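Long-range contacts in endo-xylogalacturonan hydrolase A (Aspergillus tubingensis, PDB 4C2L), which degrades xylogalacturonan, a xylose-substituted galacturonan of the hairy regions of pectin, acting only where the galacturonic acid backbone carries xylose: residues S54-S60 with G76-A81; N153-N159 with M175-K180. All blocks are in the same frame, centred on the assembly; numbering follows the deposited sequence.

Interaction 1 (S54-S60 with G76-A81)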
loop_
_atom_site.group_PDB
_atom_site.type_symbol
_atom_site.label_atom_id
_atom_site.label_comp_id
_atom_site.label_asym_id
_atom_site.label_seq_id
_atom_site.Cartn_x
_atom_site.Cartn_y
_atom_site.Cartn_z
ATOM N N SER A 54 9.867 25.171 -9.668
ATOM C CA SER A 54 8.492 25.603 -9.988
ATOM C C SER A 54 7.483 25.112 -8.943
ATOM O O SER A 54 7.756 24.157 -8.205
ATOM C CB SER A 54 8.083 25.170 -11.401
ATOM O OG SER A 54 7.973 23.756 -11.508
ATOM N N THR A 55 6.336 25.785 -8.858
ATOM C CA THR A 55 5.205 25.303 -8.057
ATOM C C THR A 55 3.941 25.403 -8.910
ATOM O O THR A 55 3.614 26.478 -9.438
ATOM C CB THR A 55 5.010 26.088 -6.738
ATOM O OG1 THR A 55 6.179 25.952 -5.907
ATOM C CG2 THR A 55 3.813 25.544 -5.956
ATOM N N TYR A 56 3.258 24.278 -9.054
ATOM C CA TYR A 56 1.984 24.232 -9.768
ATOM C C TYR A 56 0.889 23.913 -8.767
ATOM O O TYR A 56 1.101 23.123 -7.846
ATOM C CB TYR A 56 2.018 23.161 -10.853
ATOM C CG TYR A 56 2.905 23.525 -12.028
ATOM C CD1 TYR A 56 4.298 23.439 -11.933
ATOM C CD2 TYR A 56 2.349 23.963 -13.224
ATOM C CE1 TYR A 56 5.109 23.776 -13.008
ATOM C CE2 TYR A 56 3.143 24.316 -14.301
ATOM C CZ TYR A 56 4.521 24.215 -14.189
ATOM O OH TYR A 56 5.303 24.551 -15.266
ATOM N N TYR A 57 -0.275 24.538 -8.949
ATOM C CA TYR A 57 -1.395 24.407 -8.035
ATOM C C TYR A 57 -2.447 23.607 -8.749
ATOM O O TYR A 57 -2.941 24.020 -9.789
ATOM C CB TYR A 57 -1.937 25.792 -7.628
ATOM C CG TYR A 57 -0.883 26.544 -6.879
ATOM C CD1 TYR A 57 -0.639 26.264 -5.530
ATOM C CD2 TYR A 57 -0.084 27.485 -7.527
ATOM C CE1 TYR A 57 0.351 26.938 -4.831
ATOM C CE2 TYR A 57 0.925 28.159 -6.844
ATOM C CZ TYR A 57 1.128 27.881 -5.500
ATOM O OH TYR A 57 2.129 28.529 -4.811
ATOM N N LEU A 58 -2.752 22.433 -8.210
ATOM C CA LEU A 58 -3.669 21.535 -8.877
ATOM C C LEU A 58 -4.944 21.530 -8.060
ATOM O O LEU A 58 -4.989 20.962 -6.972
ATOM C CB LEU A 58 -3.057 20.129 -8.959
ATOM C CG LEU A 58 -1.949 19.907 -10.013
ATOM C CD1 LEU A 58 -0.760 20.817 -9.846
ATOM C CD2 LEU A 58 -1.482 18.462 -9.931
ATOM N N ASN A 59 -5.983 22.175 -8.567
ATOM C CA ASN A 59 -7.186 22.375 -7.757
ATOM C C ASN A 59 -8.354 21.483 -8.189
ATOM O O ASN A 59 -9.517 21.695 -7.785
ATOM C CB ASN A 59 -7.593 23.846 -7.797
ATOM C CG ASN A 59 -6.542 24.755 -7.202
ATOM O OD1 ASN A 59 -5.638 24.298 -6.499
ATOM N ND2 ASN A 59 -6.644 26.057 -7.495
ATOM N N SER A 60 -8.024 20.468 -8.982
ATOM C CA SER A 60 -9.002 19.514 -9.489
ATOM C C SER A 60 -8.288 18.229 -9.862
ATOM O O SER A 60 -7.047 18.171 -9.812
ATOM C CB SER A 60 -9.702 20.106 -10.712
ATOM O OG SER A 60 -8.762 20.430 -11.720
ATOM N N GLY A 76 9.599 20.079 -9.975
ATOM C CA GLY A 76 9.099 21.069 -9.039
ATOM C C GLY A 76 8.060 20.484 -8.106
ATOM O O GLY A 76 7.983 19.262 -7.912
ATOM N N LEU A 77 7.244 21.372 -7.551
ATOM C CA LEU A 77 6.212 21.008 -6.591
ATOM C C LEU A 77 4.851 21.026 -7.281
ATOM O O LEU A 77 4.500 22.016 -7.920
ATOM C CB LEU A 77 6.207 22.027 -5.444
ATOM C CG LEU A 77 5.071 21.904 -4.396
ATOM C CD1 LEU A 77 5.056 20.505 -3.766
ATOM C CD2 LEU A 77 5.205 22.991 -3.339
ATOM N N LEU A 78 4.118 19.916 -7.196
ATOM C CA LEU A 78 2.718 19.888 -7.633
ATOM C C LEU A 78 1.914 19.854 -6.362
ATOM O O LEU A 78 1.940 18.855 -5.633
ATOM C CB LEU A 78 2.409 18.630 -8.463
ATOM C CG LEU A 78 3.302 18.321 -9.672
ATOM C CD1 LEU A 78 2.765 17.165 -10.503
ATOM C CD2 LEU A 78 3.470 19.545 -10.544
ATOM N N LYS A 79 1.227 20.955 -6.068
ATOM C CA LYS A 79 0.531 21.061 -4.812
ATOM C C LYS A 79 -0.969 21.002 -5.041
ATOM O O LYS A 79 -1.538 21.911 -5.647
ATOM C CB LYS A 79 0.901 22.356 -4.090
ATOM C CG LYS A 79 0.190 22.444 -2.742
ATOM C CD LYS A 79 0.700 23.576 -1.894
ATOM C CE LYS A 79 0.160 23.455 -0.480
ATOM N NZ LYS A 79 0.489 24.709 0.254
ATOM N N PHE A 80 -1.594 19.923 -4.568
ATOM C CA PHE A 80 -3.060 19.816 -4.640
ATOM C C PHE A 80 -3.773 20.701 -3.637
ATOM O O PHE A 80 -3.293 20.911 -2.524
ATOM C CB PHE A 80 -3.501 18.373 -4.425
ATOM C CG PHE A 80 -3.377 17.541 -5.645
ATOM C CD1 PHE A 80 -4.367 17.584 -6.632
ATOM C CD2 PHE A 80 -2.267 16.705 -5.833
ATOM C CE1 PHE A 80 -4.249 16.806 -7.778
ATOM C CE2 PHE A 80 -2.157 15.932 -6.984
ATOM C CZ PHE A 80 -3.146 15.981 -7.947
ATOM N N ALA A 81 -4.935 21.220 -4.040
ATOM C CA ALA A 81 -5.821 21.917 -3.113
ATOM C C ALA A 81 -6.369 20.948 -2.079
ATOM O O ALA A 81 -6.642 19.796 -2.402
ATOM C CB ALA A 81 -6.978 22.537 -3.873
HETATM O O HOH W 1 -3.350 24.070 -4.905
#
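L58 meets F80 and L78 on the buried side of two neighbouring parallel strands, 55-58 and 77-80. The CG of L58 stands anti to its carbonyl carbon (chi1 -76°), and its two methyl branches divide the work. CD2 lies over one face of the F80 ring, displaced toward the rim, 3.6 Å from F80 CZ; measured to the centroid, this CH-pi contact is 27° off the ring normal. CD1 turns the other way along the sheet and reaches the CB of L78, 4.1 Å distant. Two residues earlier, at the next pair on this face, L78 CD2 packs 3.9 Å from Y56 CB, obliquely beside the start of the tyrosine ring, which meets F50 edge-to-face while its hydroxyl bonds to P21 O. V32 and I35 of helix 32-42 cover L58 in turn.

T55, Y57, L77 and K79 point to the opposite side of the sheet. T55 and L77 run side by side there, with T55 CG2 3.9 Å from L77 CD2. The CG of L77 is anti to the backbone N (chi1 173°), which carries the branch alongside the threonine. At the end of the strands N59 OD1 comes to 3.4 Å from A81 CB. A water bridges the same OD1, at 2.8 Å, to the carbonyl O of K79, at 2.9 Å, so that this K79 O receives both the water and the L58 amide; N59 ND2 bonds to S27 O.

Five backbone hydrogen bonds, four of them nearly straight, link the strands, alternating in direction and keeping L58 opposite F80 and Y56 opposite L78. Such in-register parallel pairing, with an apolar row on the inner side, is that of successive coils in the right-handed parallel beta-helix of glycoside hydrolase family 28, here near its helix-capped N-terminal end.

Interaction 2 (N153-N159 with M175-K180)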
loop_
_atom_site.group_PDB
_atom_site.type_symbol
_atom_site.label_atom_id
_atom_site.label_comp_id
_atom_site.label_asym_id
_atom_site.label_seq_id
_atom_site.Cartn_x
_atom_site.Cartn_y
_atom_site.Cartn_z
ATOM N N ASN A 153 1.934 13.805 2.191
ATOM C CA ASN A 153 0.630 14.074 2.810
ATOM C C ASN A 153 -0.588 13.809 1.911
ATOM O O ASN A 153 -1.410 14.698 1.679
ATOM C CB ASN A 153 0.598 15.497 3.387
ATOM C CG ASN A 153 1.677 15.729 4.428
ATOM O OD1 ASN A 153 2.155 14.775 5.060
ATOM N ND2 ASN A 153 2.063 17.005 4.633
ATOM N N PRO A 154 -0.724 12.572 1.417
ATOM C CA PRO A 154 -1.948 12.221 0.679
ATOM C C PRO A 154 -3.142 12.239 1.630
ATOM O O PRO A 154 -2.998 11.902 2.805
ATOM C CB PRO A 154 -1.680 10.779 0.248
ATOM C CG PRO A 154 -0.782 10.237 1.325
ATOM C CD PRO A 154 0.148 11.404 1.616
ATOM N N PRO A 155 -4.327 12.636 1.138
ATOM C CA PRO A 155 -5.522 12.580 1.988
ATOM C C PRO A 155 -5.816 11.146 2.458
ATOM O O PRO A 155 -6.368 10.943 3.539
ATOM C CB PRO A 155 -6.652 13.022 1.049
ATOM C CG PRO A 155 -6.003 13.725 -0.076
ATOM C CD PRO A 155 -4.559 13.291 -0.168
ATOM N N ASN A 156 -5.415 10.163 1.662
ATOM C CA ASN A 156 -5.817 8.761 1.895
ATOM C C ASN A 156 -4.700 7.916 1.254
ATOM O O ASN A 156 -3.525 8.151 1.521
ATOM C CB ASN A 156 -7.195 8.563 1.217
ATOM C CG ASN A 156 -8.033 7.379 1.762
ATOM O OD1 ASN A 156 -9.256 7.367 1.551
ATOM N ND2 ASN A 156 -7.412 6.379 2.357
ATOM N N VAL A 157 -5.041 6.952 0.397
ATOM C CA VAL A 157 -4.030 6.030 -0.155
ATOM C C VAL A 157 -3.046 6.796 -1.046
ATOM O O VAL A 157 -3.454 7.693 -1.794
ATOM C CB VAL A 157 -4.720 4.890 -0.951
ATOM C CG1 VAL A 157 -3.692 4.001 -1.669
ATOM C CG2 VAL A 157 -5.587 4.068 0.013
ATOM N N PHE A 158 -1.752 6.461 -0.961
ATOM C CA PHE A 158 -0.757 7.088 -1.839
ATOM C C PHE A 158 -0.928 6.570 -3.270
ATOM O O PHE A 158 -1.140 7.345 -4.207
ATOM C CB PHE A 158 0.671 6.728 -1.408
ATOM C CG PHE A 158 1.193 7.469 -0.204
ATOM C CD1 PHE A 158 0.989 6.979 1.093
ATOM C CD2 PHE A 158 2.005 8.590 -0.379
ATOM C CE1 PHE A 158 1.540 7.629 2.204
ATOM C CE2 PHE A 158 2.570 9.246 0.715
ATOM C CZ PHE A 158 2.333 8.778 2.010
ATOM N N ASN A 159 -0.785 5.256 -3.451
ATOM C CA ASN A 159 -0.750 4.663 -4.787
ATOM C C ASN A 159 -1.641 3.448 -4.824
ATOM O O ASN A 159 -1.619 2.621 -3.905
ATOM C CB ASN A 159 0.670 4.162 -5.115
ATOM C CG ASN A 159 1.690 5.259 -5.072
ATOM O OD1 ASN A 159 1.722 6.104 -5.954
ATOM N ND2 ASN A 159 2.510 5.276 -4.023
ATOM N N MET A 175 7.950 8.540 0.459
ATOM C CA MET A 175 6.530 8.760 0.704
ATOM C C MET A 175 6.324 9.034 2.172
ATOM O O MET A 175 6.757 8.264 3.025
ATOM C CB MET A 175 5.736 7.528 0.264
ATOM C CG MET A 175 5.893 7.270 -1.227
ATOM S SD MET A 175 5.638 5.543 -1.657
ATOM C CE MET A 175 4.019 5.301 -0.943
ATOM N N ASP A 176 5.693 10.163 2.483
ATOM C CA ASP A 176 5.521 10.508 3.883
ATOM C C ASP A 176 4.215 11.214 4.122
ATOM O O ASP A 176 3.826 12.093 3.354
ATOM C CB ASP A 176 6.703 11.369 4.386
ATOM C CG ASP A 176 6.983 12.565 3.480
ATOM O OD1 ASP A 176 6.370 13.623 3.676
ATOM O OD2 ASP A 176 7.838 12.472 2.581
ATOM N N ALA A 177 3.542 10.805 5.188
ATOM C CA ALA A 177 2.324 11.452 5.661
ATOM C C ALA A 177 2.546 11.766 7.130
ATOM O O ALA A 177 2.743 10.842 7.927
ATOM C CB ALA A 177 1.133 10.515 5.484
ATOM N N ASN A 178 2.547 13.061 7.474
ATOM C CA ASN A 178 2.729 13.522 8.850
ATOM C C ASN A 178 1.700 14.578 9.186
ATOM O O ASN A 178 1.613 15.587 8.496
ATOM C CB ASN A 178 4.128 14.112 9.033
ATOM C CG ASN A 178 5.210 13.053 8.943
ATOM O OD1 ASN A 178 5.828 12.888 7.889
ATOM N ND2 ASN A 178 5.402 12.294 10.018
ATOM N N SER A 179 0.916 14.318 10.225
ATOM C CA SER A 179 -0.109 15.250 10.670
ATOM C C SER A 179 0.486 16.339 11.550
ATOM O O SER A 179 1.339 16.073 12.381
ATOM C CB SER A 179 -1.167 14.515 11.483
ATOM O OG SER A 179 -2.145 15.445 11.931
ATOM N N LYS A 180 0.016 17.562 11.351
ATOM C CA LYS A 180 0.384 18.700 12.189
ATOM C C LYS A 180 -0.485 18.801 13.447
ATOM O O LYS A 180 -0.291 19.697 14.282
ATOM C CB LYS A 180 0.272 19.973 11.353
ATOM C CG LYS A 180 1.384 20.092 10.326
ATOM C CD LYS A 180 1.329 21.416 9.577
ATOM C CE LYS A 180 0.778 21.258 8.169
ATOM N NZ LYS A 180 1.623 20.383 7.291
HETATM O O HOH W 2 4.886 14.603 5.559
HETATM O O HOH W 3 3.064 17.718 7.647
#
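M175 runs antiparallel to the F158 side chain along one face of its ring. M175 CB sits over this face, 3.6 Å from F158 CE2. Its chain then bends at SD (chi3 55°), which brings the terminal methyl back over the ring: CE lies 4.0 Å from the F158 centroid in a CH-pi contact, with the sulfur farther above the same face in a Met-aromatic contact. The other face of the ring is covered by P154 CG, so the phenyl group is sandwiched between proline and methionine. At the ring edge, near its plane, comes the backbone of D176 and A177, and A177 CB rests against both F158 CZ and P154 CD. The methyl also meets the N159 amide, whose ND2 is 3.4 Å from M175 CE and is bonded to G190 O, while its OD1 takes Q151 NE2.

The polar half belongs to N153. Its backbone N gives a nearly straight bond of 2.8 Å to D176 O, lying in the carbonyl plane. The side chain has CG beside the backbone N (chi1 -59°) and extends along the partner backbone, where N153 OD1 accepts a hydrogen bond from N178 N at 3.0 Å, the donor tilted 24° from the carbonyl plane of the amide. A water lies between N153 OD1 and D176 OD1, the latter in a salt bridge with R150. A second water accepts from N153 ND2 and K180 NZ and donates to N178 O.

The two N153 bonds straddle A177 as a parallel bridge would, with the side-chain oxygen standing in for a main-chain carbonyl. Asparagine thus prolongs the sheet-like bonding where strand 142-152 has ended, and the carbonyl of buried D176 and the amide N of N178 both find partners beside an apolar cluster round F158.

Interaction 1 precedes interaction 2 along the chain, and their centres are 15 Å apart, with nearest atoms about 7 Å apart and no direct touch. The connection runs through the coils: strand 77-80 pairs with 112-114, which pairs with 142-152, the strand that leads into 153-159 and itself pairs with 168-176. Interaction 1 thus lies toward the N-terminal end, away from the annotated sites. Interaction 2 is closer to the presumed catalytic centre: the F158 side chain is about 8 Å from that of D210, the proton donor by similarity, and the A177 side chain about 12 Å from that of H233, also assigned by similarity.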